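PDB 5XCJ: vacuolar protein sorting-associated protein 29 from Entamoeba histolytica, which probably serves in retromer-mediated protein transport as a metal-binding subunit built on a metallophosphatase fold. Local coordinates for residues 5-19 with 130-142. The protein carries 1 engineered substitution. Residues are numbered along the deposited sequence; the frame is centred on the assembly and turned at random.
Sequences VIGDFHVPHRSAAIP and LNPGSATGAYSPL
Thr136 is set against 5-19 by all three atoms of its side chain. CB lies 3.5 Å from CB of Ala16. From there OG1, held between the backbone N and the carbonyl carbon (chi1 60°), donates to O of Phe9 at 2.9 Å and sits tilted off the carbonyl plane of Phe9. The other branch, CG2, anti to the carbonyl carbon, meets the backbone at Ala17 and Ile18, CG1 of Ile18, and the edge of the Phe9 ring. Two further bonds tie consecutive carbonyls of 5-19 to 130-142. The amide N of Ala135 reaches O of Gly7 at 3.0 Å, nearly straight at 164°, while OG of Ser134 donates to O of Asp8 at 2.6 Å. That bond and the one accepted from N of Ala138 together fix the rotation of the Ser134 hydroxyl. The methyl of Ala135 packs against CG1 of Ile6 and the Phe9 ring. At the outer end the Arg14 guanidinium is stacked flat on Tyr139, planes 23° apart; its CZ, 3.9 Å from the ring centroid and offset toward the rim, also makes a cation-pi contact. At the inner end Val5 CG1 presses on Pro132 CG at a tight 3.5 Å. Asp8 OD2 is bridged by waters to Asn131 OD1 and Gly133 O, and its carboxylate also bonds His86 and the amide of His115. The contact joins the end of strand 2-6 and the loop after it to the loop following strand 127-131, beside the two-zinc site of the calcineurin-like metallophosphatase fold, empty in this chain, where engineered Ala62 replaces a ligand and Asp8 binds both ions in metal-bound Vps29.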
loop_
_atom_site.group_PDB
_atom_site.type_symbol
_atom_site.label_atom_id
_atom_site.label_comp_id
_atom_site.label_asym_id
_atom_site.label_seq_id
_atom_site.Cartn_x
_atom_site.Cartn_y
_atom_site.Cartn_z
ATOM N N VAL A 5 2.701 1.250 -4.421
ATOM C CA VAL A 5 1.948 1.190 -3.172
ATOM C C VAL A 5 2.217 -0.184 -2.567
ATOM O O VAL A 5 1.832 -1.207 -3.117
ATOM C CB VAL A 5 0.444 1.417 -3.400
ATOM C CG1 VAL A 5 -0.308 1.442 -2.079
ATOM C CG2 VAL A 5 0.221 2.704 -4.173
ATOM N N ILE A 6 2.890 -0.189 -1.425
ATOM C CA ILE A 6 3.296 -1.420 -0.751
ATOM C C ILE A 6 3.240 -1.284 0.773
ATOM O O ILE A 6 3.174 -0.175 1.285
ATOM C CB ILE A 6 4.730 -1.785 -1.198
ATOM C CG1 ILE A 6 5.019 -3.282 -1.062
ATOM C CG2 ILE A 6 5.739 -0.929 -0.462
ATOM C CD1 ILE A 6 6.306 -3.713 -1.728
ATOM N N GLY A 7 3.257 -2.414 1.476
ATOM C CA GLY A 7 3.215 -2.413 2.927
ATOM C C GLY A 7 2.936 -3.748 3.597
ATOM O O GLY A 7 2.888 -4.787 2.946
ATOM N N ASP A 8 2.747 -3.696 4.913
ATOM C CA ASP A 8 2.445 -4.875 5.725
ATOM C C ASP A 8 3.471 -5.992 5.567
ATOM O O ASP A 8 3.129 -7.149 5.385
ATOM C CB ASP A 8 1.026 -5.372 5.476
ATOM C CG ASP A 8 -0.006 -4.548 6.208
ATOM O OD1 ASP A 8 0.295 -4.114 7.329
ATOM O OD2 ASP A 8 -1.098 -4.325 5.657
ATOM N N PHE A 9 4.738 -5.603 5.585
ATOM C CA PHE A 9 5.847 -6.536 5.446
ATOM C C PHE A 9 6.038 -7.548 6.570
ATOM O O PHE A 9 6.329 -8.711 6.322
ATOM C CB PHE A 9 7.163 -5.771 5.296
ATOM C CG PHE A 9 7.242 -4.920 4.070
ATOM C CD1 PHE A 9 7.579 -5.474 2.850
ATOM C CD2 PHE A 9 6.991 -3.563 4.139
ATOM C CE1 PHE A 9 7.661 -4.690 1.723
ATOM C CE2 PHE A 9 7.066 -2.772 3.014
ATOM C CZ PHE A 9 7.403 -3.339 1.804
ATOM N N HIS A 10 5.892 -7.091 7.803
ATOM C CA HIS A 10 6.179 -7.935 8.953
ATOM C C HIS A 10 5.138 -8.006 10.061
ATOM O O HIS A 10 4.421 -7.050 10.334
ATOM C CB HIS A 10 7.498 -7.443 9.570
ATOM C CG HIS A 10 8.247 -8.484 10.344
ATOM N ND1 HIS A 10 8.973 -9.486 9.740
ATOM C CD2 HIS A 10 8.402 -8.659 11.676
ATOM C CE1 HIS A 10 9.531 -10.243 10.667
ATOM N NE2 HIS A 10 9.199 -9.766 11.849
ATOM N N VAL A 11 5.109 -9.167 10.699
ATOM C CA VAL A 11 4.273 -9.451 11.852
ATOM C C VAL A 11 5.262 -9.928 12.925
ATOM O O VAL A 11 6.149 -10.725 12.636
ATOM C CB VAL A 11 3.218 -10.526 11.554
ATOM C CG1 VAL A 11 2.580 -11.017 12.842
ATOM C CG2 VAL A 11 2.160 -9.980 10.607
ATOM N N PRO A 12 5.116 -9.440 14.155
ATOM C CA PRO A 12 6.067 -9.803 15.215
ATOM C C PRO A 12 6.086 -11.296 15.445
ATOM O O PRO A 12 5.031 -11.919 15.484
ATOM C CB PRO A 12 5.497 -9.103 16.445
ATOM C CG PRO A 12 4.721 -7.956 15.898
ATOM C CD PRO A 12 4.113 -8.471 14.630
ATOM N N HIS A 13 7.296 -11.845 15.492
ATOM C CA HIS A 13 7.562 -13.261 15.734
ATOM C C HIS A 13 7.212 -14.168 14.558
ATOM O O HIS A 13 7.175 -15.381 14.698
ATOM C CB HIS A 13 6.909 -13.734 17.030
ATOM C CG HIS A 13 7.215 -12.861 18.206
ATOM N ND1 HIS A 13 6.271 -12.051 18.795
ATOM C CD2 HIS A 13 8.363 -12.664 18.893
ATOM C CE1 HIS A 13 6.825 -11.394 19.799
ATOM N NE2 HIS A 13 8.093 -11.747 19.880
ATOM N N ARG A 14 6.914 -13.569 13.411
ATOM C CA ARG A 14 6.614 -14.333 12.207
ATOM C C ARG A 14 7.521 -13.853 11.072
ATOM O O ARG A 14 7.506 -12.683 10.717
ATOM C CB ARG A 14 5.134 -14.208 11.851
ATOM C CG ARG A 14 4.220 -14.758 12.935
ATOM C CD ARG A 14 2.754 -14.489 12.652
ATOM N NE ARG A 14 1.913 -14.896 13.770
ATOM C CZ ARG A 14 1.455 -16.127 13.953
ATOM N NH1 ARG A 14 1.756 -17.079 13.088
ATOM N NH2 ARG A 14 0.699 -16.407 15.001
ATOM N N SER A 15 8.302 -14.763 10.511
ATOM C CA SER A 15 9.236 -14.409 9.450
ATOM C C SER A 15 8.612 -14.459 8.064
ATOM O O SER A 15 8.002 -15.452 7.682
ATOM C CB SER A 15 10.463 -15.321 9.511
ATOM O OG SER A 15 11.286 -15.169 8.377
ATOM N N ALA A 16 8.746 -13.364 7.327
ATOM C CA ALA A 16 8.228 -13.271 5.971
ATOM C C ALA A 16 9.239 -12.604 5.047
ATOM O O ALA A 16 9.891 -11.639 5.425
ATOM C CB ALA A 16 6.915 -12.509 5.948
ATOM N N ALA A 17 9.347 -13.105 3.824
ATOM C CA ALA A 17 10.270 -12.530 2.861
ATOM C C ALA A 17 9.541 -12.070 1.607
ATOM O O ALA A 17 8.624 -12.736 1.146
ATOM C CB ALA A 17 11.351 -13.526 2.499
ATOM N N ILE A 18 9.930 -10.915 1.083
ATOM C CA ILE A 18 9.324 -10.417 -0.139
ATOM C C ILE A 18 9.754 -11.354 -1.256
ATOM O O ILE A 18 10.928 -11.670 -1.378
ATOM C CB ILE A 18 9.815 -9.008 -0.488
ATOM C CG1 ILE A 18 9.616 -8.062 0.698
ATOM C CG2 ILE A 18 9.100 -8.494 -1.727
ATOM C CD1 ILE A 18 10.296 -6.724 0.529
ATOM N N PRO A 19 8.815 -11.770 -2.094
ATOM C CA PRO A 19 9.166 -12.692 -3.173
ATOM C C PRO A 19 10.190 -12.048 -4.097
ATOM O O PRO A 19 10.113 -10.863 -4.390
ATOM C CB PRO A 19 7.837 -12.899 -3.898
ATOM C CG PRO A 19 6.805 -12.668 -2.852
ATOM C CD PRO A 19 7.359 -11.581 -1.982
ATOM N N LEU A 130 -7.710 2.472 -1.748
ATOM C CA LEU A 130 -6.747 1.461 -2.167
ATOM C C LEU A 130 -5.988 0.761 -1.041
ATOM O O LEU A 130 -5.542 1.391 -0.092
ATOM C CB LEU A 130 -5.743 2.083 -3.135
ATOM C CG LEU A 130 -6.330 3.084 -4.127
ATOM C CD1 LEU A 130 -5.247 3.780 -4.929
ATOM C CD2 LEU A 130 -7.313 2.384 -5.040
ATOM N N ASN A 131 -5.897 -0.555 -1.142
ATOM C CA ASN A 131 -5.149 -1.365 -0.196
ATOM C C ASN A 131 -4.288 -2.314 -1.030
ATOM O O ASN A 131 -4.819 -3.111 -1.787
ATOM C CB ASN A 131 -6.122 -2.136 0.688
ATOM C CG ASN A 131 -5.432 -2.900 1.794
ATOM O OD1 ASN A 131 -4.338 -3.407 1.624
ATOM N ND2 ASN A 131 -6.091 -2.993 2.937
ATOM N N PRO A 132 -2.972 -2.252 -0.872
ATOM C CA PRO A 132 -2.078 -3.115 -1.653
ATOM C C PRO A 132 -1.883 -4.518 -1.070
ATOM O O PRO A 132 -1.210 -5.339 -1.687
ATOM C CB PRO A 132 -0.752 -2.349 -1.640
ATOM C CG PRO A 132 -0.791 -1.559 -0.383
ATOM C CD PRO A 132 -2.230 -1.261 -0.076
ATOM N N GLY A 133 -2.471 -4.780 0.092
ATOM C CA GLY A 133 -2.310 -6.065 0.744
ATOM C C GLY A 133 -0.939 -6.162 1.399
ATOM O O GLY A 133 -0.261 -5.161 1.590
ATOM N N SER A 134 -0.526 -7.370 1.742
ATOM C CA SER A 134 0.772 -7.548 2.358
ATOM C C SER A 134 1.752 -7.966 1.276
ATOM O O SER A 134 1.516 -8.927 0.551
ATOM C CB SER A 134 0.722 -8.601 3.461
ATOM O OG SER A 134 2.024 -8.950 3.876
ATOM N N ALA A 135 2.874 -7.266 1.214
ATOM C CA ALA A 135 3.906 -7.517 0.215
ATOM C C ALA A 135 4.469 -8.921 0.323
ATOM O O ALA A 135 4.825 -9.530 -0.673
ATOM C CB ALA A 135 5.023 -6.495 0.336
ATOM N N THR A 136 4.578 -9.410 1.546
ATOM C CA THR A 136 5.116 -10.735 1.802
ATOM C C THR A 136 4.051 -11.792 2.041
ATOM O O THR A 136 4.367 -12.948 2.277
ATOM C CB THR A 136 6.022 -10.691 3.036
ATOM O OG1 THR A 136 5.258 -10.248 4.159
ATOM C CG2 THR A 136 7.170 -9.732 2.807
ATOM N N GLY A 137 2.784 -11.413 1.934
ATOM C CA GLY A 137 1.707 -12.344 2.215
ATOM C C GLY A 137 1.778 -12.825 3.658
ATOM O O GLY A 137 1.554 -13.985 3.957
ATOM N N ALA A 138 2.051 -11.879 4.551
ATOM C CA ALA A 138 2.209 -12.135 5.984
ATOM C C ALA A 138 0.921 -12.545 6.696
ATOM O O ALA A 138 -0.173 -12.230 6.256
ATOM C CB ALA A 138 2.829 -10.930 6.667
ATOM N N TYR A 139 1.079 -13.231 7.819
ATOM C CA TYR A 139 -0.054 -13.724 8.579
ATOM C C TYR A 139 -0.973 -12.605 9.072
ATOM O O TYR A 139 -0.509 -11.570 9.533
ATOM C CB TYR A 139 0.457 -14.552 9.776
ATOM C CG TYR A 139 -0.563 -14.724 10.874
ATOM C CD1 TYR A 139 -1.492 -15.745 10.822
ATOM C CD2 TYR A 139 -0.642 -13.825 11.924
ATOM C CE1 TYR A 139 -2.445 -15.893 11.802
ATOM C CE2 TYR A 139 -1.591 -13.963 12.912
ATOM C CZ TYR A 139 -2.492 -14.997 12.844
ATOM O OH TYR A 139 -3.445 -15.144 13.817
ATOM N N SER A 140 -2.270 -12.843 8.973
ATOM C CA SER A 140 -3.248 -11.910 9.486
ATOM C C SER A 140 -4.407 -12.682 10.095
ATOM O O SER A 140 -4.856 -13.670 9.534
ATOM C CB SER A 140 -3.756 -10.983 8.383
ATOM O OG SER A 140 -4.773 -10.130 8.872
ATOM N N PRO A 141 -4.891 -12.215 11.240
ATOM C CA PRO A 141 -6.055 -12.823 11.888
ATOM C C PRO A 141 -7.274 -12.662 10.972
ATOM O O PRO A 141 -8.184 -13.480 10.988
ATOM C CB PRO A 141 -6.208 -12.025 13.190
ATOM C CG PRO A 141 -5.322 -10.843 13.054
ATOM C CD PRO A 141 -4.237 -11.225 12.104
ATOM N N LEU A 142 -7.284 -11.567 10.227
ATOM C CA LEU A 142 -8.347 -11.221 9.280
ATOM C C LEU A 142 -8.517 -12.122 8.052
ATOM O O LEU A 142 -9.630 -12.362 7.609
ATOM C CB LEU A 142 -8.215 -9.757 8.872
ATOM C CG LEU A 142 -8.165 -8.790 10.054
ATOM C CD1 LEU A 142 -8.366 -7.355 9.607
ATOM C CD2 LEU A 142 -9.187 -9.180 11.109
HETATM O O HOH W 1 1.709 -4.670 -0.094
HETATM O O HOH W 2 -3.123 -4.848 3.669
HETATM O O HOH W 3 -0.982 -3.143 3.223
HETATM O O HOH W 4 5.950 -14.322 1.036
#